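Side-chain contacts in alpha-glucosidase (Pseudoalteromonas sp. K8, PDB 5HQA), which hydrolyses alpha-glucosidic bonds as a calcium-binding glycoside hydrolase of family 97, caught here with the inhibitor acarbose in its pocket: residues Thr2-Ser5 with Ile10-Ile13; Gly272-Thr277 with Asn463-Pro468; Arg572-Arg575 with Lys579-Gly582; Ala217-Gly222 with Asp411-Val416. One frame throughout, in Å; residues are numbered along the deposited sequence.

Interaction 1: Thr2-Ser5 with Ile10-Ile13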
loop_
_atom_site.group_PDB
_atom_site.type_symbol
_atom_site.label_atom_id
_atom_site.label_comp_id
_atom_site.label_asym_id
_atom_site.label_seq_id
_atom_site.Cartn_x
_atom_site.Cartn_y
_atom_site.Cartn_z
ATOM N N THR A 2 -19.515 -5.839 -26.033
ATOM C CA THR A 2 -18.525 -4.774 -25.949
ATOM C C THR A 2 -18.954 -3.755 -24.908
ATOM O O THR A 2 -20.134 -3.394 -24.832
ATOM C CB THR A 2 -18.339 -4.060 -27.300
ATOM O OG1 THR A 2 -17.867 -4.991 -28.274
ATOM C CG2 THR A 2 -17.328 -2.918 -27.179
ATOM N N VAL A 3 -17.994 -3.290 -24.106
ATOM C CA VAL A 3 -18.197 -2.140 -23.234
ATOM C C VAL A 3 -16.983 -1.239 -23.403
ATOM O O VAL A 3 -15.871 -1.717 -23.647
ATOM C CB VAL A 3 -18.405 -2.560 -21.753
ATOM C CG1 VAL A 3 -17.139 -3.210 -21.169
ATOM C CG2 VAL A 3 -18.874 -1.373 -20.896
ATOM N N GLN A 4 -17.205 0.074 -23.316
ATOM C CA GLN A 4 -16.149 1.057 -23.524
ATOM C C GLN A 4 -16.102 2.031 -22.358
ATOM O O GLN A 4 -17.101 2.258 -21.669
ATOM C CB GLN A 4 -16.358 1.848 -24.824
ATOM C CG GLN A 4 -16.679 0.996 -26.034
ATOM C CD GLN A 4 -16.908 1.837 -27.283
ATOM O OE1 GLN A 4 -16.880 3.070 -27.228
ATOM N NE2 GLN A 4 -17.139 1.172 -28.413
ATOM N N SER A 5 -14.931 2.631 -22.155
ATOM C CA SER A 5 -14.827 3.693 -21.172
ATOM C C SER A 5 -15.718 4.863 -21.587
ATOM O O SER A 5 -16.120 4.966 -22.748
ATOM C CB SER A 5 -13.376 4.154 -21.032
ATOM O OG SER A 5 -12.866 4.557 -22.292
ATOM N N ILE A 10 -10.828 3.136 -24.079
ATOM C CA ILE A 10 -10.664 1.745 -23.660
ATOM C C ILE A 10 -11.890 0.965 -24.108
ATOM O O ILE A 10 -13.030 1.355 -23.815
ATOM C CB ILE A 10 -10.464 1.627 -22.140
ATOM C CG1 ILE A 10 -9.161 2.319 -21.724
ATOM C CG2 ILE A 10 -10.447 0.150 -21.721
ATOM C CD1 ILE A 10 -8.947 2.380 -20.222
ATOM N N LYS A 11 -11.664 -0.126 -24.827
ATOM C CA LYS A 11 -12.754 -0.933 -25.359
ATOM C C LYS A 11 -12.499 -2.383 -24.979
ATOM O O LYS A 11 -11.426 -2.919 -25.271
ATOM C CB LYS A 11 -12.864 -0.775 -26.878
ATOM C CG LYS A 11 -13.115 0.669 -27.347
ATOM C CD LYS A 11 -13.359 0.731 -28.862
ATOM C CE LYS A 11 -13.510 2.171 -29.355
ATOM N NZ LYS A 11 -12.246 2.958 -29.186
ATOM N N ILE A 12 -13.477 -3.017 -24.336
ATOM C CA ILE A 12 -13.370 -4.412 -23.919
ATOM C C ILE A 12 -14.360 -5.228 -24.734
ATOM O O ILE A 12 -15.554 -4.908 -24.763
ATOM C CB ILE A 12 -13.643 -4.589 -22.415
ATOM C CG1 ILE A 12 -12.731 -3.689 -21.578
ATOM C CG2 ILE A 12 -13.473 -6.057 -22.017
ATOM C CD1 ILE A 12 -13.407 -2.420 -21.084
ATOM N N ILE A 13 -13.870 -6.281 -25.385
ATOM C CA ILE A 13 -14.709 -7.204 -26.143
ATOM C C ILE A 13 -14.733 -8.523 -25.389
ATOM O O ILE A 13 -13.677 -9.115 -25.133
ATOM C CB ILE A 13 -14.208 -7.416 -27.577
ATOM C CG1 ILE A 13 -14.243 -6.107 -28.360
ATOM C CG2 ILE A 13 -15.077 -8.452 -28.280
ATOM C CD1 ILE A 13 -13.607 -6.238 -29.722
#
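The side-chain amide of Gln4 carries the aliphatic part of Lys11 over one of its faces: CG, CD and CE of the lysine run flat across it, with Lys11 CD 3.8 Å from Gln4 NE2. The two chains leave their strands in the same direction, and Gln4 CG meets Lys11 CG at 3.8 Å before the amide is reached. A turn at the last torsion of Lys11 (chi4 65°) then swings NZ off the amide to bond Gly8 O and Asn29 OD1. Thr2 and Ile13 share this outer face, where OG1 of Thr2 lies 3.8 Å from CG1 of Ile13.

The backbones form a beta hairpin at one end of an antiparallel sheet in the N-terminal domain, which belongs to the galactose-mutarotase-like beta-sandwich folds. Val3 and Ile12 are its hydrogen-bonded pair: Ile12 N gives to Val3 O at 2.8 Å, and Val3 N returns a bond to Ile12 O at 3.0 Å. Their side chains lie next to each other on the face turned inward, against Phe101 of the strand 95-104, with Val83 beyond Val3 and Val108 beyond Ile12.

Where the strand 2-4 ends, Ser5 keeps both backbone polar groups of Ile10 occupied. Ser5 N donates to Ile10 O at 2.8 Å, while Ser5 OG, placed between its own N and carbonyl carbon (chi1 56°), accepts from Ile10 N at 3.1 Å along a fairly straight line (167°). That hydroxyl is also hydrogen-bonded to Asp7 OD1, which belongs to the turn joining the two strands.

Interaction 2: Gly272-Thr277 with Asn463-Pro468. With GLC (alpha-D-glucopyranose), chain B; GLC (alpha-D-glucopyranose), chain C; AC1 (4,6-dideoxy-4-{[(1S,4R,5S,6S)-4,5,6-trihydroxy-3-(hydroxymethyl)cyclohex-2-en-1-yl]amino}-alpha-D-glucopyranose), chain D.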
loop_
_atom_site.group_PDB
_atom_site.type_symbol
_atom_site.label_atom_id
_atom_site.label_comp_id
_atom_site.label_asym_id
_atom_site.label_seq_id
_atom_site.Cartn_x
_atom_site.Cartn_y
_atom_site.Cartn_z
ATOM N N GLY A 272 15.947 2.893 16.944
ATOM C CA GLY A 272 17.053 2.503 17.806
ATOM C C GLY A 272 17.253 1.001 17.872
ATOM O O GLY A 272 18.387 0.522 17.958
ATOM N N MET A 273 16.160 0.233 17.839
ATOM C CA MET A 273 16.317 -1.220 17.784
ATOM C C MET A 273 16.852 -1.662 16.428
ATOM O O MET A 273 17.667 -2.587 16.348
ATOM C CB MET A 273 14.992 -1.928 18.091
ATOM C CG MET A 273 14.658 -1.989 19.584
ATOM S SD MET A 273 13.761 -0.516 20.134
ATOM C CE MET A 273 12.115 -0.868 19.499
ATOM N N HIS A 274 16.415 -1.012 15.347
ATOM C CA HIS A 274 16.893 -1.405 14.022
ATOM C C HIS A 274 18.365 -1.071 13.811
ATOM O O HIS A 274 19.051 -1.782 13.066
ATOM C CB HIS A 274 16.031 -0.759 12.939
ATOM C CG HIS A 274 14.706 -1.419 12.791
ATOM N ND1 HIS A 274 14.514 -2.517 11.981
ATOM C CD2 HIS A 274 13.521 -1.190 13.408
ATOM C CE1 HIS A 274 13.257 -2.917 12.078
ATOM N NE2 HIS A 274 12.634 -2.129 12.938
ATOM N N ILE A 275 18.876 -0.016 14.445
ATOM C CA ILE A 275 20.296 0.306 14.327
ATOM C C ILE A 275 21.082 -0.143 15.558
ATOM O O ILE A 275 22.247 0.227 15.717
ATOM C CB ILE A 275 20.523 1.801 14.027
ATOM C CG1 ILE A 275 20.119 2.684 15.209
ATOM C CG2 ILE A 275 19.757 2.207 12.762
ATOM C CD1 ILE A 275 20.493 4.148 15.020
ATOM N N ASN A 276 20.459 -0.942 16.428
ATOM C CA ASN A 276 21.118 -1.650 17.526
ATOM C C ASN A 276 21.634 -0.729 18.615
ATOM O O ASN A 276 22.561 -1.090 19.338
ATOM C CB ASN A 276 22.246 -2.550 17.024
ATOM C CG ASN A 276 21.718 -3.818 16.406
ATOM O OD1 ASN A 276 21.214 -4.696 17.104
ATOM N ND2 ASN A 276 21.817 -3.921 15.086
ATOM N N THR A 277 21.037 0.446 18.789
ATOM C CA THR A 277 21.300 1.176 20.017
ATOM C C THR A 277 20.391 0.727 21.152
ATOM O O THR A 277 20.689 1.004 22.321
ATOM C CB THR A 277 21.150 2.682 19.804
ATOM O OG1 THR A 277 19.793 2.991 19.489
ATOM C CG2 THR A 277 22.058 3.159 18.680
ATOM N N ASN A 463 16.976 -0.022 5.149
ATOM C CA ASN A 463 18.140 0.843 5.073
ATOM C C ASN A 463 18.967 0.814 6.342
ATOM O O ASN A 463 20.061 1.385 6.357
ATOM C CB ASN A 463 17.700 2.267 4.753
ATOM C CG ASN A 463 17.091 2.369 3.380
ATOM O OD1 ASN A 463 17.435 1.592 2.486
ATOM N ND2 ASN A 463 16.174 3.310 3.201
ATOM N N ALA A 464 18.485 0.157 7.394
ATOM C CA ALA A 464 19.297 -0.041 8.591
ATOM C C ALA A 464 20.173 -1.285 8.498
ATOM O O ALA A 464 21.286 -1.288 9.033
ATOM C CB ALA A 464 18.404 -0.136 9.832
ATOM N N TRP A 465 19.701 -2.340 7.818
ATOM C CA TRP A 465 20.427 -3.607 7.842
ATOM C C TRP A 465 20.283 -4.430 6.561
ATOM O O TRP A 465 20.691 -5.599 6.568
ATOM C CB TRP A 465 19.951 -4.453 9.048
ATOM C CG TRP A 465 18.461 -4.316 9.301
ATOM C CD1 TRP A 465 17.862 -3.636 10.330
ATOM C CD2 TRP A 465 17.395 -4.845 8.500
ATOM N NE1 TRP A 465 16.493 -3.726 10.223
ATOM C CE2 TRP A 465 16.181 -4.455 9.107
ATOM C CE3 TRP A 465 17.348 -5.616 7.331
ATOM C CZ2 TRP A 465 14.933 -4.807 8.583
ATOM C CZ3 TRP A 465 16.107 -5.968 6.813
ATOM C CH2 TRP A 465 14.919 -5.563 7.435
ATOM N N GLY A 466 19.748 -3.873 5.465
ATOM C CA GLY A 466 19.293 -4.713 4.359
ATOM C C GLY A 466 20.389 -5.553 3.726
ATOM O O GLY A 466 20.148 -6.699 3.318
ATOM N N THR A 467 21.598 -4.996 3.627
ATOM C CA THR A 467 22.761 -5.695 3.071
ATOM C C THR A 467 22.468 -6.381 1.726
ATOM O O THR A 467 22.542 -7.610 1.626
ATOM C CB THR A 467 23.294 -6.757 4.077
ATOM O OG1 THR A 467 23.188 -6.237 5.411
ATOM C CG2 THR A 467 24.746 -7.061 3.811
ATOM N N PRO A 468 22.169 -5.599 0.675
ATOM C CA PRO A 468 22.223 -4.139 0.607
ATOM C C PRO A 468 20.940 -3.431 1.040
ATOM O O PRO A 468 19.851 -4.042 1.073
ATOM C CB PRO A 468 22.478 -3.882 -0.882
ATOM C CG PRO A 468 21.706 -4.972 -1.544
ATOM C CD PRO A 468 21.927 -6.189 -0.656
HETATM C C1 GLC B . 17.752 -10.878 8.850
HETATM C C2 GLC B . 16.522 -11.774 8.926
HETATM C C3 GLC B . 15.316 -11.171 8.257
HETATM C C4 GLC B . 14.950 -9.892 8.934
HETATM C C5 GLC B . 16.111 -8.888 8.955
HETATM C C6 GLC B . 15.883 -7.887 10.047
HETATM O O2 GLC B . 16.846 -13.031 8.321
HETATM O O3 GLC B . 14.199 -12.124 8.324
HETATM O O4 GLC B . 13.745 -9.276 8.295
HETATM O O5 GLC B . 17.494 -9.439 9.171
HETATM O O6 GLC B . 16.350 -8.373 11.287
HETATM C C1 GLC C . 20.716 -9.676 4.656
HETATM C C2 GLC C . 21.296 -9.687 6.062
HETATM C C3 GLC C . 20.314 -9.771 7.199
HETATM C C4 GLC C . 18.852 -9.843 6.905
HETATM C C5 GLC C . 18.422 -10.063 5.451
HETATM C C6 GLC C . 17.756 -8.877 4.868
HETATM O O1 GLC C . 21.655 -10.168 3.762
HETATM O O2 GLC C . 22.189 -10.807 6.192
HETATM O O3 GLC C . 20.589 -8.632 8.092
HETATM O O4 GLC C . 18.332 -11.062 7.593
HETATM O O5 GLC C . 19.509 -10.513 4.548
HETATM O O6 GLC C . 16.659 -9.364 4.119
HETATM C C1 AC1 D . 12.609 -9.566 9.038
HETATM O O2 AC1 D . 11.510 -9.688 6.914
HETATM C C2 AC1 D . 11.336 -9.243 8.270
HETATM C C4A AC1 D . 9.185 -3.869 13.177
HETATM C C3 AC1 D . 11.006 -7.775 8.331
HETATM O O3 AC1 D . 9.841 -7.491 7.536
HETATM C C4 AC1 D . 10.820 -7.354 9.765
HETATM N N4A AC1 D . 10.209 -5.995 9.912
HETATM C C5 AC1 D . 12.254 -7.402 10.269
HETATM O O5 AC1 D . 12.664 -8.830 10.345
HETATM C C6 AC1 D . 12.473 -6.770 11.608
HETATM C C1B AC1 D . 9.051 -5.923 10.874
HETATM C C2B AC1 D . 8.410 -4.381 10.878
HETATM O O2B AC1 D . 8.187 -4.005 9.519
HETATM C C3B AC1 D . 9.230 -3.488 11.589
HETATM O O3B AC1 D . 8.810 -2.107 11.463
HETATM O O4 AC1 D . 10.103 -3.069 13.896
HETATM C C5B AC1 D . 9.460 -5.264 13.432
HETATM C C7B AC1 D . 9.356 -6.327 12.205
HETATM C C6B AC1 D . 9.240 -5.770 14.866
HETATM O O6B AC1 D . 7.865 -5.853 15.080
#
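Two aromatic side chains are joined here by a hydrogen bond lying in both ring planes: Trp465 NE1 donates to His274 ND1 at 2.9 Å, almost perfectly straight (177°). The rings meet rim to rim, their planes only 23° apart. With ND1 taken as acceptor, the opposite nitrogen is the donor, and His274 NE2 holds O4 of the AC1 unit of acarbose at 2.9 Å. Toward AC1, Trp465 thus also plays a second-shell part, its bond probably fixing the imidazole's rotation.

The indole also meets the inhibitor directly: C6 of the chain B glucose sits over one face, 3.5 Å from Trp465 CZ2. Replacing Trp465 with a leucine would probably leave His274 ND1 without its donor, set the imidazole freer to turn, and take away the flat surface under that glucose. Behind the rings, Ala464 CB packs against His274 CB and Ile275 CG2, each at 4.0 Å.

His274 also meets the rings of Trp270 and, edge-to-face, Trp280, and touches Glu461, a calcium ligand. The short helices 271-274 and 462-465 follow the strands 264-269 and 451-454 of the TIM barrel, so the contact ties two strand-to-helix connections along one wall of the sugar pocket.

Interaction 3: Arg572-Arg575 with Lys579-Gly582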
loop_
_atom_site.group_PDB
_atom_site.type_symbol
_atom_site.label_atom_id
_atom_site.label_comp_id
_atom_site.label_asym_id
_atom_site.label_seq_id
_atom_site.Cartn_x
_atom_site.Cartn_y
_atom_site.Cartn_z
ATOM N N ARG A 572 0.147 18.128 -3.742
ATOM C CA ARG A 572 -1.048 17.792 -2.975
ATOM C C ARG A 572 -1.522 19.009 -2.190
ATOM O O ARG A 572 -0.707 19.781 -1.673
ATOM C CB ARG A 572 -0.802 16.623 -2.004
ATOM C CG ARG A 572 -0.168 15.389 -2.621
ATOM C CD ARG A 572 -0.056 14.288 -1.580
ATOM N NE ARG A 572 0.840 13.199 -1.975
ATOM C CZ ARG A 572 0.439 12.009 -2.416
ATOM N NH1 ARG A 572 -0.858 11.742 -2.546
ATOM N NH2 ARG A 572 1.340 11.075 -2.723
ATOM N N LYS A 573 -2.837 19.168 -2.094
ATOM C CA LYS A 573 -3.440 20.274 -1.361
ATOM C C LYS A 573 -3.980 19.752 -0.038
ATOM O O LYS A 573 -4.716 18.763 -0.016
ATOM C CB LYS A 573 -4.565 20.928 -2.169
ATOM C CG LYS A 573 -4.958 22.296 -1.631
ATOM C CD LYS A 573 -6.128 22.909 -2.419
ATOM C CE LYS A 573 -6.422 24.321 -1.921
ATOM N NZ LYS A 573 -7.560 24.953 -2.646
ATOM N N GLU A 574 -3.621 20.421 1.058
ATOM C CA GLU A 574 -3.966 19.907 2.374
ATOM C C GLU A 574 -5.474 19.922 2.581
ATOM O O GLU A 574 -6.177 20.819 2.108
ATOM C CB GLU A 574 -3.288 20.731 3.463
ATOM C CG GLU A 574 -3.835 22.119 3.572
ATOM C CD GLU A 574 -3.022 22.992 4.499
ATOM O OE1 GLU A 574 -1.972 22.515 4.990
ATOM O OE2 GLU A 574 -3.429 24.151 4.719
ATOM N N ARG A 575 -5.974 18.912 3.283
ATOM C CA ARG A 575 -7.373 18.910 3.676
ATOM C C ARG A 575 -7.569 19.811 4.890
ATOM O O ARG A 575 -6.739 19.833 5.803
ATOM C CB ARG A 575 -7.839 17.492 3.998
ATOM C CG ARG A 575 -9.290 17.428 4.465
ATOM C CD ARG A 575 -10.040 16.409 3.665
ATOM N NE ARG A 575 -11.406 16.186 4.123
ATOM C CZ ARG A 575 -12.037 15.026 3.975
ATOM N NH1 ARG A 575 -11.404 14.012 3.404
ATOM N NH2 ARG A 575 -13.280 14.876 4.405
ATOM N N LYS A 579 -5.126 21.733 12.631
ATOM C CA LYS A 579 -4.395 22.978 12.457
ATOM C C LYS A 579 -4.343 23.444 11.013
ATOM O O LYS A 579 -3.946 24.588 10.766
ATOM C CB LYS A 579 -2.966 22.811 12.979
ATOM C CG LYS A 579 -2.290 21.553 12.471
ATOM C CD LYS A 579 -0.853 21.416 12.985
ATOM C CE LYS A 579 0.085 22.462 12.389
ATOM N NZ LYS A 579 1.488 21.937 12.277
ATOM N N TYR A 580 -4.734 22.602 10.063
ATOM C CA TYR A 580 -4.555 22.895 8.649
ATOM C C TYR A 580 -5.760 23.641 8.095
ATOM O O TYR A 580 -6.898 23.175 8.210
ATOM C CB TYR A 580 -4.314 21.593 7.885
ATOM C CG TYR A 580 -3.152 20.827 8.475
ATOM C CD1 TYR A 580 -1.842 21.232 8.232
ATOM C CD2 TYR A 580 -3.358 19.731 9.305
ATOM C CE1 TYR A 580 -0.770 20.557 8.773
ATOM C CE2 TYR A 580 -2.291 19.044 9.848
ATOM C CZ TYR A 580 -0.995 19.468 9.582
ATOM O OH TYR A 580 0.090 18.804 10.118
ATOM N N THR A 581 -5.506 24.805 7.495
ATOM C CA THR A 581 -6.595 25.630 6.981
ATOM C C THR A 581 -7.226 25.051 5.724
ATOM O O THR A 581 -8.358 25.413 5.387
ATOM C CB THR A 581 -6.088 27.034 6.665
ATOM O OG1 THR A 581 -5.095 26.950 5.629
ATOM C CG2 THR A 581 -5.480 27.662 7.894
ATOM N N GLY A 582 -6.516 24.185 5.015
ATOM C CA GLY A 582 -6.956 23.735 3.714
ATOM C C GLY A 582 -6.473 24.584 2.559
ATOM O O GLY A 582 -6.817 24.288 1.409
HETATM O O HOH W 1 -2.686 25.528 6.985
#
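Glu574 and Gly582 make the close part of this contact. The carboxylate chain rises from the strand with CG between its own N and carbonyl carbon (chi1 69°) and then runs extended, which lays Glu574 CG 3.5 Å from Gly582 CA and brings OE2 up to the glycine amide. Gly582 N donates to Glu574 OE2 at 3.1 Å, a weak and bent bond, and OE2 takes a further one from Asp584 N. Gly582 CA also points a C-H at Glu574 O, 3.4 Å away. With phi at 90°, the glycine turns where a side chain would jam against the preceding carbonyl. The other oxygen, Glu574 OE1, lies 3.5 Å from Tyr580 CD1, and the two side chains cross at roughly a right angle.

Toward solvent the fit becomes looser. Water 1 gives a proton to Glu574 OE2 at 2.8 Å and accepts one from Thr581 N at 3.0 Å, so the exposed threonine is tied in through a water. Lys573 stretches out fully extended and brushes Gly582 O with its CE at 3.4 Å on the way to a salt bridge with Asp606. With an alanine at Glu574, the amides of Gly582 and Asp584 would probably lose their shared acceptor and the loop would be free to shift.

The loop links the strands 567-574 and 585-591, neighbours in the antiparallel sheet of the C-terminal domain. On the far side of 567-574 runs the strand 554-563, whose Gln555 bonds Glu574 O, while Pro551 packs against both Glu574 and Tyr580.

Interaction 4: Ala217-Gly222 with Asp411-Val416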
loop_
_atom_site.group_PDB
_atom_site.type_symbol
_atom_site.label_atom_id
_atom_site.label_comp_id
_atom_site.label_asym_id
_atom_site.label_seq_id
_atom_site.Cartn_x
_atom_site.Cartn_y
_atom_site.Cartn_z
ATOM N N ALA A 217 -7.441 -23.590 -3.253
ATOM C CA ALA A 217 -7.283 -22.140 -3.216
ATOM C C ALA A 217 -8.379 -21.458 -2.398
ATOM O O ALA A 217 -8.079 -20.689 -1.478
ATOM C CB ALA A 217 -7.249 -21.576 -4.640
ATOM N N VAL A 218 -9.650 -21.695 -2.733
ATOM C CA VAL A 218 -10.748 -20.934 -2.132
ATOM C C VAL A 218 -11.875 -21.877 -1.752
ATOM O O VAL A 218 -12.355 -22.645 -2.592
ATOM C CB VAL A 218 -11.298 -19.843 -3.070
ATOM C CG1 VAL A 218 -12.386 -19.032 -2.342
ATOM C CG2 VAL A 218 -10.182 -18.937 -3.580
ATOM N N LYS A 219 -12.328 -21.784 -0.506
ATOM C CA LYS A 219 -13.478 -22.532 -0.022
ATOM C C LYS A 219 -14.708 -21.631 -0.038
ATOM O O LYS A 219 -14.688 -20.539 0.542
ATOM C CB LYS A 219 -13.209 -23.051 1.390
ATOM C CG LYS A 219 -11.941 -23.893 1.507
ATOM C CD LYS A 219 -11.580 -24.181 2.966
ATOM C CE LYS A 219 -10.329 -25.039 3.073
ATOM N NZ LYS A 219 -9.919 -25.254 4.490
ATOM N N LYS A 220 -15.769 -22.079 -0.709
ATOM C CA LYS A 220 -17.029 -21.353 -0.751
ATOM C C LYS A 220 -18.181 -22.322 -0.512
ATOM O O LYS A 220 -18.070 -23.531 -0.735
ATOM C CB LYS A 220 -17.240 -20.636 -2.098
ATOM C CG LYS A 220 -16.244 -19.519 -2.395
ATOM C CD LYS A 220 -16.509 -18.283 -1.531
ATOM C CE LYS A 220 -15.693 -17.097 -2.023
ATOM N NZ LYS A 220 -16.020 -15.855 -1.263
ATOM N N GLN A 221 -19.300 -21.781 -0.055
ATOM C CA GLN A 221 -20.535 -22.546 0.043
ATOM C C GLN A 221 -21.580 -21.853 -0.819
ATOM O O GLN A 221 -22.036 -20.753 -0.486
ATOM C CB GLN A 221 -20.994 -22.660 1.489
ATOM C CG GLN A 221 -22.221 -23.518 1.648
ATOM C CD GLN A 221 -22.634 -23.642 3.093
ATOM O OE1 GLN A 221 -23.274 -22.740 3.648
ATOM N NE2 GLN A 221 -22.261 -24.755 3.723
ATOM N N GLY A 222 -21.941 -22.479 -1.934
ATOM C CA GLY A 222 -22.998 -21.937 -2.767
ATOM C C GLY A 222 -22.531 -20.753 -3.596
ATOM O O GLY A 222 -21.353 -20.619 -3.922
ATOM N N ASP A 411 -0.961 -14.470 2.150
ATOM C CA ASP A 411 -1.931 -13.957 1.187
ATOM C C ASP A 411 -2.919 -15.027 0.712
ATOM O O ASP A 411 -3.582 -14.848 -0.317
ATOM C CB ASP A 411 -1.215 -13.281 0.006
ATOM C CG ASP A 411 -0.199 -14.177 -0.703
ATOM O OD1 ASP A 411 0.547 -14.931 -0.034
ATOM O OD2 ASP A 411 -0.115 -14.088 -1.955
ATOM N N GLY A 412 -3.067 -16.126 1.459
ATOM C CA GLY A 412 -4.143 -17.056 1.181
ATOM C C GLY A 412 -5.477 -16.594 1.769
ATOM O O GLY A 412 -5.560 -15.614 2.511
ATOM N N GLN A 413 -6.542 -17.325 1.415
ATOM C CA GLN A 413 -7.870 -17.014 1.946
ATOM C C GLN A 413 -7.880 -17.001 3.475
ATOM O O GLN A 413 -8.509 -16.132 4.091
ATOM C CB GLN A 413 -8.892 -18.023 1.419
ATOM C CG GLN A 413 -10.298 -17.857 1.989
ATOM C CD GLN A 413 -11.241 -18.934 1.490
ATOM O OE1 GLN A 413 -10.818 -20.048 1.176
ATOM N NE2 GLN A 413 -12.525 -18.606 1.403
ATOM N N PHE A 414 -7.188 -17.955 4.106
ATOM C CA PHE A 414 -7.167 -17.996 5.566
ATOM C C PHE A 414 -6.673 -16.675 6.149
ATOM O O PHE A 414 -7.310 -16.095 7.036
ATOM C CB PHE A 414 -6.290 -19.147 6.069
ATOM C CG PHE A 414 -6.034 -19.075 7.547
ATOM C CD1 PHE A 414 -7.015 -19.475 8.452
ATOM C CD2 PHE A 414 -4.841 -18.545 8.038
ATOM C CE1 PHE A 414 -6.798 -19.375 9.823
ATOM C CE2 PHE A 414 -4.622 -18.439 9.412
ATOM C CZ PHE A 414 -5.601 -18.854 10.299
ATOM N N MET A 415 -5.519 -16.191 5.675
ATOM C CA MET A 415 -4.964 -14.965 6.244
ATOM C C MET A 415 -5.745 -13.737 5.797
ATOM O O MET A 415 -5.892 -12.780 6.571
ATOM C CB MET A 415 -3.482 -14.821 5.889
ATOM C CG MET A 415 -2.574 -15.594 6.851
ATOM S SD MET A 415 -2.797 -15.089 8.578
ATOM C CE MET A 415 -2.317 -13.364 8.541
ATOM N N VAL A 416 -6.244 -13.732 4.555
ATOM C CA VAL A 416 -7.110 -12.636 4.117
ATOM C C VAL A 416 -8.234 -12.433 5.127
ATOM O O VAL A 416 -8.501 -11.311 5.576
ATOM C CB VAL A 416 -7.653 -12.907 2.700
ATOM C CG1 VAL A 416 -8.879 -12.026 2.402
ATOM C CG2 VAL A 416 -6.554 -12.685 1.661
HETATM O O HOH W 2 -5.982 -19.744 -0.015
#
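Gln413 reaches Lys219 because its chain is stretched to full length: CG stands opposite the backbone N (chi1 176°), and the next torsion is extended too (chi2 -177°). This carries the amide from the start of the helix to the strand, where it clasps one residue twice. Lys219 N donates to Gln413 OE1 at 2.9 Å, and Gln413 NE2 donates to Lys219 O at 3.0 Å. Both bonds are nearly straight, with 174° at each hydrogen, so the side-chain amide pairs with the lysine backbone much as a neighbouring strand would. Val218 crosses beside it at about a right angle, its CG1 3.8 Å from Gln413 NE2.

Gly412 is the N-cap of the helix 413-428, and the next amide is met by water: water 2 accepts from Gln413 N at 2.9 Å and donates to Ala217 O at 2.7 Å. Ala217 and Val218 form a classic beta bulge opposite Ile125 of the strand 122-134. The contact thus joins the beta-sheet of the N-terminal domain to a helix of the catalytic barrel.

Trp212 NE1 also bonds Gln413 OE1, and Gln413 NE2 also bonds Asp191 OD1, an aspartate that forms a salt bridge with Lys220. The buried amide thus has two partners at each polar atom, which should hold it from flipping and makes this contact one of directional hydrogen bonds, one to a carboxylate, more than of apolar packing.

Overall arrangement
Interaction 4 is the buried one and spans two domains; the other three are partly buried and each stays within a single domain. Interactions 1 and 4 reach the same N-terminal sheet, about 31 Å apart between centres: one pairs strands by backbone bonds, the other docks a helix through a side-chain amide. Interaction 2, on the opposite side of the chain's centre from interaction 1, is alone in touching the sugar and relies on rings. Interaction 3 closes a local turn in the C-terminal domain with a carboxylate and a water. Along the chain, 217-222/411-416 and 272-277/463-468 alternate, and interactions 2 and 4 each join parts nearly 190 residues apart.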